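Local coordinates for protein DMATS type aromatic prenyltransferase (Micromonospora olivasterospora, PDB 6ZRY) that probably transfers a dimethylallyl group to the indole ring of tryptophan at C6, as a DMATS-type prenyltransferase, at residues Ala103-Leu113 against Val200-Ala208; Ala2-Leu10 against Leu36-Tyr45. All coordinates share one frame; numbering follows the deposited sequence.

Interaction 1: residues Ala103-Leu113 against Val200-Ala208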
ATOM      1  N   ALA A 103       6.925 -13.658 -12.698  1.00 26.02           N
ATOM      2  CA  ALA A 103       7.382 -13.004 -13.945  1.00 26.29           C
ATOM      3  C   ALA A 103       7.632 -14.083 -15.017  1.00 27.22           C
ATOM      4  O   ALA A 103       7.162 -13.935 -16.156  1.00 27.02           O
ATOM      5  CB  ALA A 103       8.609 -12.175 -13.678  1.00 25.61           C
ATOM      6  N   ARG A 104       8.341 -15.150 -14.660  1.00 27.88           N
ATOM      7  CA  ARG A 104       8.702 -16.216 -15.633  1.00 29.06           C
ATOM      8  C   ARG A 104       7.419 -16.877 -16.124  1.00 30.18           C
ATOM      9  O   ARG A 104       7.288 -17.081 -17.327  1.00 31.25           O
ATOM     10  CB  ARG A 104       9.679 -17.204 -15.011  1.00 28.64           C
ATOM     11  CG  ARG A 104      11.068 -16.630 -14.806  1.00 28.54           C
ATOM     12  CD  ARG A 104      12.040 -17.711 -14.391  1.00 28.33           C
ATOM     13  NE  ARG A 104      12.029 -18.075 -12.991  1.00 27.26           N
ATOM     14  CZ  ARG A 104      12.731 -17.474 -12.025  1.00 27.24           C
ATOM     15  NH1 ARG A 104      12.671 -17.936 -10.795  1.00 26.08           N
ATOM     16  NH2 ARG A 104      13.483 -16.399 -12.285  1.00 27.51           N
ATOM     17  N   ARG A 105       6.507 -17.173 -15.217  1.00 31.30           N
ATOM     18  CA  ARG A 105       5.262 -17.908 -15.516  1.00 33.53           C
ATOM     19  C   ARG A 105       4.385 -17.096 -16.489  1.00 34.92           C
ATOM     20  O   ARG A 105       3.891 -17.693 -17.475  1.00 35.57           O
ATOM     21  CB  ARG A 105       4.545 -18.214 -14.209  1.00 33.95           C
ATOM     22  CG  ARG A 105       3.289 -19.031 -14.386  1.00 34.75           C
ATOM     23  CD  ARG A 105       2.770 -19.510 -13.067  1.00 34.87           C
ATOM     24  NE  ARG A 105       1.354 -19.791 -13.223  1.00 36.73           N
ATOM     25  CZ  ARG A 105       0.348 -19.122 -12.648  1.00 37.20           C
ATOM     26  NH1 ARG A 105      -0.895 -19.495 -12.894  1.00 38.60           N
ATOM     27  NH2 ARG A 105       0.572 -18.131 -11.804  1.00 35.99           N
ATOM     28  N   ALA A 106       4.207 -15.789 -16.238  1.00 34.43           N
ATOM     29  CA  ALA A 106       3.292 -14.901 -17.003  1.00 35.51           C
ATOM     30  C   ALA A 106       3.982 -14.348 -18.258  1.00 36.02           C
ATOM     31  O   ALA A 106       3.317 -13.633 -19.006  1.00 37.85           O
ATOM     32  CB  ALA A 106       2.782 -13.784 -16.110  1.00 34.31           C
ATOM     33  N   GLY A 107       5.261 -14.671 -18.480  1.00 36.04           N
ATOM     34  CA  GLY A 107       6.049 -14.183 -19.624  1.00 35.70           C
ATOM     35  C   GLY A 107       6.247 -12.673 -19.555  1.00 35.84           C
ATOM     36  O   GLY A 107       6.145 -12.009 -20.607  1.00 36.11           O
ATOM     37  N   LEU A 108       6.516 -12.127 -18.363  1.00 34.22           N
ATOM     38  CA  LEU A 108       6.704 -10.655 -18.189  1.00 34.47           C
ATOM     39  C   LEU A 108       8.160 -10.296 -18.462  1.00 34.81           C
ATOM     40  O   LEU A 108       9.024 -11.117 -18.214  1.00 35.96           O
ATOM     41  CB  LEU A 108       6.305 -10.240 -16.772  1.00 33.68           C
ATOM     42  CG  LEU A 108       4.933 -10.717 -16.306  1.00 34.00           C
ATOM     43  CD1 LEU A 108       4.586 -10.122 -14.953  1.00 33.87           C
ATOM     44  CD2 LEU A 108       3.860 -10.380 -17.324  1.00 34.63           C
ATOM     45  N   SER A 109       8.400  -9.105 -18.980  1.00 34.85           N
ATOM     46  CA  SER A 109       9.742  -8.499 -19.089  1.00 35.08           C
ATOM     47  C   SER A 109       9.947  -7.586 -17.888  1.00 33.19           C
ATOM     48  O   SER A 109       9.032  -6.815 -17.577  1.00 32.71           O
ATOM     49  CB  SER A 109       9.896  -7.771 -20.402  1.00 37.64           C
ATOM     50  OG  SER A 109       8.654  -7.220 -20.814  1.00 39.48           O
ATOM     51  N   THR A 110      11.086  -7.698 -17.226  1.00 32.17           N
ATOM     52  CA  THR A 110      11.386  -6.988 -15.950  1.00 31.95           C
ATOM     53  C   THR A 110      12.647  -6.140 -16.101  1.00 30.59           C
ATOM     54  O   THR A 110      13.290  -5.857 -15.078  1.00 30.56           O
ATOM     55  CB  THR A 110      11.554  -8.002 -14.818  1.00 32.14           C
ATOM     56  OG1 THR A 110      12.683  -8.808 -15.171  1.00 33.54           O
ATOM     57  CG2 THR A 110      10.317  -8.848 -14.609  1.00 31.90           C
ATOM     58  N   SER A 111      12.970  -5.732 -17.325  1.00 30.74           N
ATOM     59  CA  SER A 111      14.222  -5.020 -17.662  1.00 31.08           C
ATOM     60  C   SER A 111      14.285  -3.685 -16.905  1.00 30.09           C
ATOM     61  O   SER A 111      15.356  -3.359 -16.429  1.00 31.16           O
ATOM     62  CB  SER A 111      14.352  -4.808 -19.146  1.00 31.98           C
ATOM     63  OG  SER A 111      13.489  -3.773 -19.550  1.00 33.33           O
ATOM     64  N   ARG A 112      13.182  -2.952 -16.793  1.00 29.84           N
ATOM     65  CA  ARG A 112      13.172  -1.638 -16.085  1.00 29.22           C
ATOM     66  C   ARG A 112      13.494  -1.858 -14.606  1.00 28.82           C
ATOM     67  O   ARG A 112      14.422  -1.212 -14.106  1.00 28.28           O
ATOM     68  CB  ARG A 112      11.839  -0.901 -16.244  1.00 30.34           C
ATOM     69  CG  ARG A 112      11.570  -0.402 -17.653  1.00 31.63           C
ATOM     70  CD  ARG A 112      10.970   0.997 -17.658  1.00 32.91           C
ATOM     71  NE  ARG A 112      10.727   1.508 -19.009  1.00 33.30           N
ATOM     72  CZ  ARG A 112       9.733   1.115 -19.783  1.00 34.00           C
ATOM     73  NH1 ARG A 112       9.590   1.636 -20.991  1.00 34.62           N
ATOM     74  NH2 ARG A 112       8.880   0.200 -19.358  1.00 34.15           N
ATOM     75  N   LEU A 113      12.787  -2.781 -13.946  1.00 29.23           N
ATOM     76  CA  LEU A 113      13.048  -3.166 -12.532  1.00 29.89           C
ATOM     77  C   LEU A 113      14.498  -3.666 -12.407  1.00 31.37           C
ATOM     78  O   LEU A 113      15.224  -3.198 -11.498  1.00 31.63           O
ATOM     79  CB  LEU A 113      12.017  -4.228 -12.090  1.00 30.31           C
ATOM     80  CG  LEU A 113      12.232  -4.817 -10.696  1.00 30.32           C
ATOM     81  CD1 LEU A 113      12.092  -3.737  -9.620  1.00 30.11           C
ATOM     82  CD2 LEU A 113      11.270  -5.970 -10.420  1.00 30.45           C
ATOM     83  N   VAL A 200       7.011   0.158  -8.597  1.00 19.76           N
ATOM     84  CA  VAL A 200       6.986  -0.000 -10.079  1.00 21.04           C
ATOM     85  C   VAL A 200       6.179  -1.239 -10.446  1.00 22.46           C
ATOM     86  O   VAL A 200       6.072  -2.180  -9.608  1.00 22.48           O
ATOM     87  CB  VAL A 200       8.413  -0.090 -10.641  1.00 21.74           C
ATOM     88  CG1 VAL A 200       9.206   1.190 -10.385  1.00 21.99           C
ATOM     89  CG2 VAL A 200       9.139  -1.295 -10.096  1.00 22.13           C
ATOM     90  N   ASP A 201       5.632  -1.261 -11.655  1.00 23.91           N
ATOM     91  CA  ASP A 201       5.040  -2.507 -12.203  1.00 25.56           C
ATOM     92  C   ASP A 201       6.181  -3.522 -12.338  1.00 25.77           C
ATOM     93  O   ASP A 201       7.342  -3.106 -12.681  1.00 25.31           O
ATOM     94  CB  ASP A 201       4.362  -2.268 -13.554  1.00 27.80           C
ATOM     95  CG  ASP A 201       3.219  -1.261 -13.537  1.00 29.24           C
ATOM     96  OD1 ASP A 201       2.550  -1.144 -12.516  1.00 31.17           O
ATOM     97  OD2 ASP A 201       3.013  -0.621 -14.553  1.00 32.26           O
ATOM     98  N   LEU A 202       5.913  -4.792 -12.077  1.00 25.50           N
ATOM     99  CA  LEU A 202       6.877  -5.880 -12.339  1.00 26.23           C
ATOM    100  C   LEU A 202       7.164  -5.894 -13.845  1.00 27.18           C
ATOM    101  O   LEU A 202       8.332  -5.986 -14.235  1.00 27.07           O
ATOM    102  CB  LEU A 202       6.259  -7.201 -11.877  1.00 26.03           C
ATOM    103  CG  LEU A 202       7.139  -8.432 -12.053  1.00 26.56           C
ATOM    104  CD1 LEU A 202       8.448  -8.285 -11.303  1.00 26.52           C
ATOM    105  CD2 LEU A 202       6.418  -9.677 -11.602  1.00 26.87           C
ATOM    106  N   HIS A 203       6.110  -5.769 -14.643  1.00 28.50           N
ATOM    107  CA  HIS A 203       6.155  -5.856 -16.119  1.00 30.80           C
ATOM    108  C   HIS A 203       6.559  -4.495 -16.695  1.00 30.55           C
ATOM    109  O   HIS A 203       5.892  -3.498 -16.368  1.00 30.15           O
ATOM    110  CB  HIS A 203       4.797  -6.318 -16.654  1.00 32.45           C
ATOM    111  CG  HIS A 203       4.763  -6.483 -18.129  1.00 34.71           C
ATOM    112  ND1 HIS A 203       5.751  -7.155 -18.812  1.00 36.44           N
ATOM    113  CD2 HIS A 203       3.863  -6.075 -19.056  1.00 36.56           C
ATOM    114  CE1 HIS A 203       5.472  -7.143 -20.107  1.00 37.99           C
ATOM    115  NE2 HIS A 203       4.318  -6.489 -20.279  1.00 37.98           N
ATOM    116  N   ASP A 204       7.589  -4.461 -17.532  1.00 31.67           N
ATOM    117  CA  ASP A 204       7.913  -3.267 -18.361  1.00 32.76           C
ATOM    118  C   ASP A 204       6.648  -2.836 -19.110  1.00 33.87           C
ATOM    119  O   ASP A 204       6.148  -3.621 -19.904  1.00 36.13           O
ATOM    120  CB  ASP A 204       9.010  -3.553 -19.387  1.00 32.75           C
ATOM    121  CG  ASP A 204      10.336  -3.957 -18.789  1.00 32.85           C
ATOM    122  OD1 ASP A 204      10.590  -3.601 -17.619  1.00 31.86           O
ATOM    123  OD2 ASP A 204      11.115  -4.618 -19.506  1.00 33.33           O
ATOM    124  N   GLY A 205       6.165  -1.628 -18.865  1.00 35.18           N
ATOM    125  CA  GLY A 205       5.088  -1.008 -19.663  1.00 36.42           C
ATOM    126  C   GLY A 205       5.665  -0.284 -20.886  1.00 36.74           C
ATOM    127  O   GLY A 205       6.879  -0.283 -21.091  1.00 35.99           O
ATOM    128  N   PRO A 206       4.817   0.366 -21.711  1.00 38.03           N
ATOM    129  CA  PRO A 206       5.293   1.134 -22.860  1.00 38.76           C
ATOM    130  C   PRO A 206       6.242   2.279 -22.468  1.00 37.36           C
ATOM    131  O   PRO A 206       7.073   2.618 -23.245  1.00 37.14           O
ATOM    132  CB  PRO A 206       4.006   1.701 -23.494  1.00 40.07           C
ATOM    133  CG  PRO A 206       2.967   1.640 -22.371  1.00 40.11           C
ATOM    134  CD  PRO A 206       3.352   0.421 -21.563  1.00 39.56           C
ATOM    135  N   GLN A 207       6.091   2.837 -21.263  1.00 35.94           N
ATOM    136  CA  GLN A 207       6.968   3.927 -20.770  1.00 35.04           C
ATOM    137  C   GLN A 207       7.295   3.698 -19.287  1.00 32.07           C
ATOM    138  O   GLN A 207       6.551   2.962 -18.592  1.00 31.28           O
ATOM    139  CB  GLN A 207       6.323   5.286 -21.061  1.00 38.17           C
ATOM    140  CG  GLN A 207       4.882   5.403 -20.615  1.00 40.78           C
ATOM    141  CD  GLN A 207       4.265   6.722 -21.004  1.00 43.97           C
ATOM    142  OE1 GLN A 207       4.921   7.599 -21.586  1.00 46.12           O
ATOM    143  NE2 GLN A 207       2.985   6.875 -20.680  1.00 46.50           N
ATOM    144  N   ALA A 208       8.408   4.247 -18.835  1.00 29.16           N
ATOM    145  CA  ALA A 208       8.839   4.173 -17.432  1.00 27.46           C
ATOM    146  C   ALA A 208       7.787   4.895 -16.579  1.00 26.35           C
ATOM    147  O   ALA A 208       7.288   5.986 -16.999  1.00 23.98           O
ATOM    148  CB  ALA A 208      10.220   4.774 -17.283  1.00 27.53           C
TER
HETATM  149  O   HOH W   1      10.099  -3.848 -15.113  1.00 25.63           O

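Interaction 2: residues Ala2-Leu10 against Leu36-Tyr45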
ATOM      1  N   ALA A   2      -6.891 -29.860  12.459  1.00 33.23           N
ATOM      2  CA  ALA A   2      -5.822 -29.106  13.143  1.00 32.52           C
ATOM      3  C   ALA A   2      -6.360 -27.761  13.617  1.00 31.93           C
ATOM      4  O   ALA A   2      -7.523 -27.467  13.357  1.00 32.44           O
ATOM      5  CB  ALA A   2      -4.670 -28.905  12.207  1.00 32.98           C
ATOM      6  N   GLY A   3      -5.516 -26.978  14.270  1.00 30.18           N
ATOM      7  CA  GLY A   3      -5.755 -25.550  14.495  1.00 28.83           C
ATOM      8  C   GLY A   3      -5.800 -24.822  13.174  1.00 27.31           C
ATOM      9  O   GLY A   3      -5.259 -25.348  12.159  1.00 27.28           O
ATOM     10  N   LEU A   4      -6.423 -23.663  13.155  1.00 26.12           N
ATOM     11  CA  LEU A   4      -6.457 -22.802  11.959  1.00 25.44           C
ATOM     12  C   LEU A   4      -5.046 -22.380  11.642  1.00 23.45           C
ATOM     13  O   LEU A   4      -4.291 -22.125  12.588  1.00 24.25           O
ATOM     14  CB  LEU A   4      -7.353 -21.610  12.225  1.00 26.24           C
ATOM     15  CG  LEU A   4      -8.832 -21.958  12.320  1.00 28.70           C
ATOM     16  CD1 LEU A   4      -9.646 -20.755  12.745  1.00 30.06           C
ATOM     17  CD2 LEU A   4      -9.319 -22.468  11.002  1.00 29.25           C
ATOM     18  N   SER A   5      -4.695 -22.360  10.360  1.00 21.67           N
ATOM     19  CA  SER A   5      -3.452 -21.735   9.854  1.00 19.86           C
ATOM     20  C   SER A   5      -3.705 -20.291   9.394  1.00 19.53           C
ATOM     21  O   SER A   5      -4.858 -19.878   9.163  1.00 19.44           O
ATOM     22  CB  SER A   5      -2.872 -22.542   8.735  1.00 18.95           C
ATOM     23  OG  SER A   5      -3.733 -22.497   7.597  1.00 18.03           O
ATOM     24  N   VAL A   6      -2.630 -19.563   9.164  1.00 19.50           N
ATOM     25  CA  VAL A   6      -2.704 -18.230   8.543  1.00 19.03           C
ATOM     26  C   VAL A   6      -3.371 -18.351   7.172  1.00 18.73           C
ATOM     27  O   VAL A   6      -4.214 -17.522   6.884  1.00 18.25           O
ATOM     28  CB  VAL A   6      -1.323 -17.597   8.456  1.00 18.79           C
ATOM     29  CG1 VAL A   6      -1.385 -16.241   7.773  1.00 18.51           C
ATOM     30  CG2 VAL A   6      -0.681 -17.522   9.834  1.00 19.17           C
ATOM     31  N   SER A   7      -3.001 -19.333   6.358  1.00 18.72           N
ATOM     32  CA  SER A   7      -3.623 -19.562   5.030  1.00 19.42           C
ATOM     33  C   SER A   7      -5.141 -19.778   5.184  1.00 19.24           C
ATOM     34  O   SER A   7      -5.937 -19.223   4.361  1.00 18.84           O
ATOM     35  CB  SER A   7      -2.987 -20.724   4.312  1.00 21.02           C
ATOM     36  OG  SER A   7      -3.760 -21.070   3.149  1.00 22.92           O
ATOM     37  N   ASP A   8      -5.546 -20.603   6.137  1.00 19.20           N
ATOM     38  CA  ASP A   8      -6.978 -20.905   6.382  1.00 19.58           C
ATOM     39  C   ASP A   8      -7.742 -19.580   6.533  1.00 19.86           C
ATOM     40  O   ASP A   8      -8.751 -19.386   5.805  1.00 19.83           O
ATOM     41  CB  ASP A   8      -7.179 -21.774   7.623  1.00 19.94           C
ATOM     42  CG  ASP A   8      -6.660 -23.197   7.528  1.00 19.99           C
ATOM     43  OD1 ASP A   8      -6.450 -23.680   6.418  1.00 20.42           O
ATOM     44  OD2 ASP A   8      -6.407 -23.773   8.585  1.00 20.15           O
ATOM     45  N   HIS A   9      -7.237 -18.686   7.393  1.00 19.37           N
ATOM     46  CA  HIS A   9      -7.841 -17.368   7.682  1.00 18.58           C
ATOM     47  C   HIS A   9      -7.837 -16.520   6.400  1.00 17.91           C
ATOM     48  O   HIS A   9      -8.923 -16.058   5.979  1.00 17.78           O
ATOM     49  CB  HIS A   9      -7.109 -16.718   8.845  1.00 19.40           C
ATOM     50  CG  HIS A   9      -7.857 -15.568   9.446  1.00 19.78           C
ATOM     51  ND1 HIS A   9      -9.022 -15.739  10.157  1.00 22.00           N
ATOM     52  CD2 HIS A   9      -7.626 -14.240   9.424  1.00 20.39           C
ATOM     53  CE1 HIS A   9      -9.472 -14.534  10.555  1.00 21.88           C
ATOM     54  NE2 HIS A   9      -8.636 -13.626  10.124  1.00 21.47           N
ATOM     55  N   LEU A  10      -6.656 -16.289   5.797  1.00 17.39           N
ATOM     56  CA  LEU A  10      -6.497 -15.279   4.711  1.00 17.41           C
ATOM     57  C   LEU A  10      -7.129 -15.786   3.426  1.00 17.45           C
ATOM     58  O   LEU A  10      -7.689 -14.983   2.693  1.00 16.45           O
ATOM     59  CB  LEU A  10      -5.026 -14.990   4.464  1.00 18.12           C
ATOM     60  CG  LEU A  10      -4.212 -14.498   5.657  1.00 19.30           C
ATOM     61  CD1 LEU A  10      -2.891 -13.947   5.187  1.00 19.17           C
ATOM     62  CD2 LEU A  10      -4.929 -13.480   6.459  1.00 19.09           C
ATOM     63  N   LEU A  36       2.436 -15.999   0.651  1.00 16.01           N
ATOM     64  CA  LEU A  36       2.565 -16.352   2.086  1.00 16.50           C
ATOM     65  C   LEU A  36       3.809 -17.231   2.328  1.00 16.75           C
ATOM     66  O   LEU A  36       4.417 -17.137   3.438  1.00 16.41           O
ATOM     67  CB  LEU A  36       1.275 -17.019   2.533  1.00 16.95           C
ATOM     68  CG  LEU A  36       0.104 -16.061   2.757  1.00 16.88           C
ATOM     69  CD1 LEU A  36      -1.179 -16.826   3.011  1.00 17.48           C
ATOM     70  CD2 LEU A  36       0.402 -15.139   3.925  1.00 17.14           C
ATOM     71  N   GLY A  37       4.186 -18.067   1.368  1.00 17.98           N
ATOM     72  CA  GLY A  37       5.302 -19.018   1.537  1.00 18.02           C
ATOM     73  C   GLY A  37       5.155 -19.777   2.853  1.00 18.08           C
ATOM     74  O   GLY A  37       4.086 -20.345   3.120  1.00 17.66           O
ATOM     75  N   PRO A  38       6.178 -19.760   3.752  1.00 18.54           N
ATOM     76  CA  PRO A  38       6.169 -20.607   4.949  1.00 18.70           C
ATOM     77  C   PRO A  38       5.168 -20.173   6.036  1.00 18.45           C
ATOM     78  O   PRO A  38       4.918 -20.914   6.935  1.00 18.35           O
ATOM     79  CB  PRO A  38       7.611 -20.479   5.451  1.00 19.20           C
ATOM     80  CG  PRO A  38       8.018 -19.096   5.024  1.00 18.97           C
ATOM     81  CD  PRO A  38       7.352 -18.884   3.694  1.00 18.60           C
ATOM     82  N   VAL A  39       4.625 -18.964   5.927  1.00 17.79           N
ATOM     83  CA  VAL A  39       3.594 -18.433   6.857  1.00 17.61           C
ATOM     84  C   VAL A  39       2.265 -19.151   6.618  1.00 17.40           C
ATOM     85  O   VAL A  39       1.496 -19.324   7.587  1.00 16.52           O
ATOM     86  CB  VAL A  39       3.474 -16.920   6.692  1.00 16.90           C
ATOM     87  CG1 VAL A  39       2.255 -16.356   7.393  1.00 17.07           C
ATOM     88  CG2 VAL A  39       4.735 -16.249   7.160  1.00 17.37           C
ATOM     89  N   GLY A  40       1.982 -19.548   5.372  1.00 17.68           N
ATOM     90  CA  GLY A  40       0.678 -20.119   5.025  1.00 18.12           C
ATOM     91  C   GLY A  40       0.281 -21.247   5.985  1.00 18.90           C
ATOM     92  O   GLY A  40      -0.804 -21.222   6.598  1.00 19.01           O
ATOM     93  N   PRO A  41       1.113 -22.304   6.114  1.00 19.31           N
ATOM     94  CA  PRO A  41       0.775 -23.436   6.964  1.00 20.20           C
ATOM     95  C   PRO A  41       0.947 -23.225   8.471  1.00 20.55           C
ATOM     96  O   PRO A  41       0.608 -24.143   9.244  1.00 20.57           O
ATOM     97  CB  PRO A  41       1.762 -24.536   6.509  1.00 20.78           C
ATOM     98  CG  PRO A  41       2.278 -24.060   5.184  1.00 20.91           C
ATOM     99  CD  PRO A  41       2.314 -22.555   5.310  1.00 19.70           C
ATOM    100  N   ARG A  42       1.453 -22.072   8.875  1.00 21.20           N
ATOM    101  CA  ARG A  42       1.756 -21.744  10.283  1.00 22.27           C
ATOM    102  C   ARG A  42       0.451 -21.627  11.074  1.00 22.85           C
ATOM    103  O   ARG A  42      -0.483 -20.974  10.642  1.00 22.32           O
ATOM    104  CB  ARG A  42       2.552 -20.455  10.347  1.00 22.70           C
ATOM    105  CG  ARG A  42       3.166 -20.192  11.697  1.00 23.53           C
ATOM    106  CD  ARG A  42       3.914 -18.883  11.714  1.00 23.39           C
ATOM    107  NE  ARG A  42       4.395 -18.637  13.051  1.00 24.28           N
ATOM    108  CZ  ARG A  42       5.558 -19.031  13.507  1.00 25.75           C
ATOM    109  NH1 ARG A  42       6.393 -19.679  12.720  1.00 26.43           N
ATOM    110  NH2 ARG A  42       5.916 -18.732  14.744  1.00 27.01           N
ATOM    111  N   PRO A  43       0.325 -22.303  12.233  1.00 24.62           N
ATOM    112  CA  PRO A  43      -0.881 -22.171  13.060  1.00 25.33           C
ATOM    113  C   PRO A  43      -1.106 -20.737  13.572  1.00 25.60           C
ATOM    114  O   PRO A  43      -0.149 -20.100  13.955  1.00 24.80           O
ATOM    115  CB  PRO A  43      -0.629 -23.122  14.242  1.00 25.88           C
ATOM    116  CG  PRO A  43       0.458 -24.080  13.751  1.00 26.25           C
ATOM    117  CD  PRO A  43       1.295 -23.285  12.768  1.00 25.54           C
ATOM    118  N   LEU A  44      -2.363 -20.277  13.590  1.00 26.93           N
ATOM    119  CA  LEU A  44      -2.772 -18.953  14.151  1.00 27.68           C
ATOM    120  C   LEU A  44      -2.446 -18.861  15.640  1.00 29.52           C
ATOM    121  O   LEU A  44      -2.275 -17.752  16.097  1.00 31.36           O
ATOM    122  CB  LEU A  44      -4.275 -18.725  13.977  1.00 27.62           C
ATOM    123  CG  LEU A  44      -4.787 -18.377  12.597  1.00 27.41           C
ATOM    124  CD1 LEU A  44      -6.255 -18.003  12.679  1.00 28.20           C
ATOM    125  CD2 LEU A  44      -3.970 -17.259  11.976  1.00 27.36           C
ATOM    126  N   TYR A  45      -2.444 -19.963  16.379  1.00 31.86           N
ATOM    127  CA  TYR A  45      -2.177 -19.967  17.846  1.00 34.48           C
ATOM    128  C   TYR A  45      -0.670 -19.800  18.109  1.00 34.09           C
ATOM    129  O   TYR A  45      -0.308 -19.640  19.272  1.00 35.57           O
ATOM    130  CB  TYR A  45      -2.733 -21.230  18.541  1.00 37.30           C
ATOM    131  CG  TYR A  45      -2.150 -22.558  18.099  1.00 39.60           C
ATOM    132  CD1 TYR A  45      -0.845 -22.923  18.405  1.00 41.15           C
ATOM    133  CD2 TYR A  45      -2.928 -23.479  17.399  1.00 42.27           C
ATOM    134  CE1 TYR A  45      -0.320 -24.144  17.998  1.00 42.79           C
ATOM    135  CE2 TYR A  45      -2.416 -24.697  16.974  1.00 42.91           C
ATOM    136  CZ  TYR A  45      -1.106 -25.033  17.278  1.00 43.51           C
ATOM    137  OH  TYR A  45      -0.598 -26.231  16.866  1.00 45.50           O
TER

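Interaction 1: residues Ala103-Leu113 against Val200-Ala208
Val200 CG2 touches Leu113 CD1 at 3.9 Å, near the end of strand 193-201. Leu202 continues the apolar patch with both of its methyls. Its CD1 meets Leu113 CD2 at 3.8 Å and also Thr110 CG2. Its CD2 reaches Leu108 CD1 and Ala103 CB. Phe145 and Val147 of strand 141-149 pack on the same leucine. His203 meets the other segment with its ring: Ser109 N donates to ND1 at 3.3 Å, in the ring plane, and Leu108 CD2 lies over one face. Asp204 N gives a nearly straight bond to Ser109 O (2.8 Å, 171°). With CG beside the backbone N (chi1 -62°), the Asp204 carboxylate reaches the start of helix 111-114. Asp204 OD1 accepts from Arg112 N at 2.8 Å, on the syn side but tilted out of the carboxylate plane. Asp204 OD2 accepts from Ser111 OG at 2.5 Å, met from above that plane. A water links Asp204 OD1 to Leu202 O and Leu113 N. The donors to the carboxylate, namely Arg112 N, Ser111 OG and the water, are likely to stabilise its negative charge. Gly205 O takes Arg112 NH2 at 2.7 Å, within the guanidinium plane, and a weak bond from NH1. Ala208 N lies over a face of that guanidinium and donates to Glu266. The loop between antiparallel strands 193-201 and 209-220 is thus tied to the link between two outer helices, as fits the helix-wrapped ABBA barrel.

Interaction 2: residues Ala2-Leu10 against Leu36-Tyr45
A capping box starts helix 6-21, and its N-cap residue, Ser5, also forms a single antiparallel beta bridge with Pro43. The two are a non-hydrogen-bonded pair, with a backbone bond on each side. Leu44 N donates to Leu4 O at 2.9 Å, nearly straight at 172°. Val6 N donates to Arg42 O at 3.0 Å, almost along the C=O axis. One residue further on, Ser7 N meets Gly40 O at 2.9 Å, in the carbonyl plane and on a lone pair. Val6 N and Ser7 N belong to the first turn of the helix, where N-H groups have no carbonyl of an earlier turn to bond. The loop therefore supplies them with acceptors. Gly40 lies within a type I beta turn from Val39 to Arg42. In the box itself, Ser5 OG sits between its backbone N and carbonyl carbon (chi1 67°) and accepts from Asp8 N at 3.0 Å. In return Ser5 N donates to Asp8 OD2 at 2.8 Å, which it meets from above the carboxylate plane.

Apolar side chains pack beside these bonds. Val6 CG1 touches Val39 CG1 at 3.7 Å, and Val6 CG2 rests against Leu44 CD2. The other Leu44 methyl, CD1, meets Leu4 CB at 3.8 Å and also approaches His9 CB. Without both of these methyls, as with an alanine here, Leu4, Val6 and His9 would probably face a gap. Deeper in, Leu10 CD1 meets Leu36 CD2 at 3.7 Å, and Val61 of strand 61-68 touches both leucines. His9 NE2 bonds to Ala347 O. At the outer end, Gly3 CA approaches the edge of the Tyr45 ring, while Pro43 CB lies over the centre of one face.

Interactions 1 and 2 are separate, with centres 31 Å apart and nearest atoms about 13 Å apart. They hold different elements and follow one another along the chain. Both lie toward the outside of the molecule, partly buried, and away from the tryptophan pocket. Each sets a loop against the beginning of a helix, but the chemistry differs. In interaction 1 a side-chain carboxylate, a water and an arginine do much of the polar work. In interaction 2 three backbone-to-backbone bonds cross the contact, and the side-chain cap comes from within 2-10. Their apolar parts lead inward to different strands, 141-149 for interaction 1 and 61-68 for interaction 2.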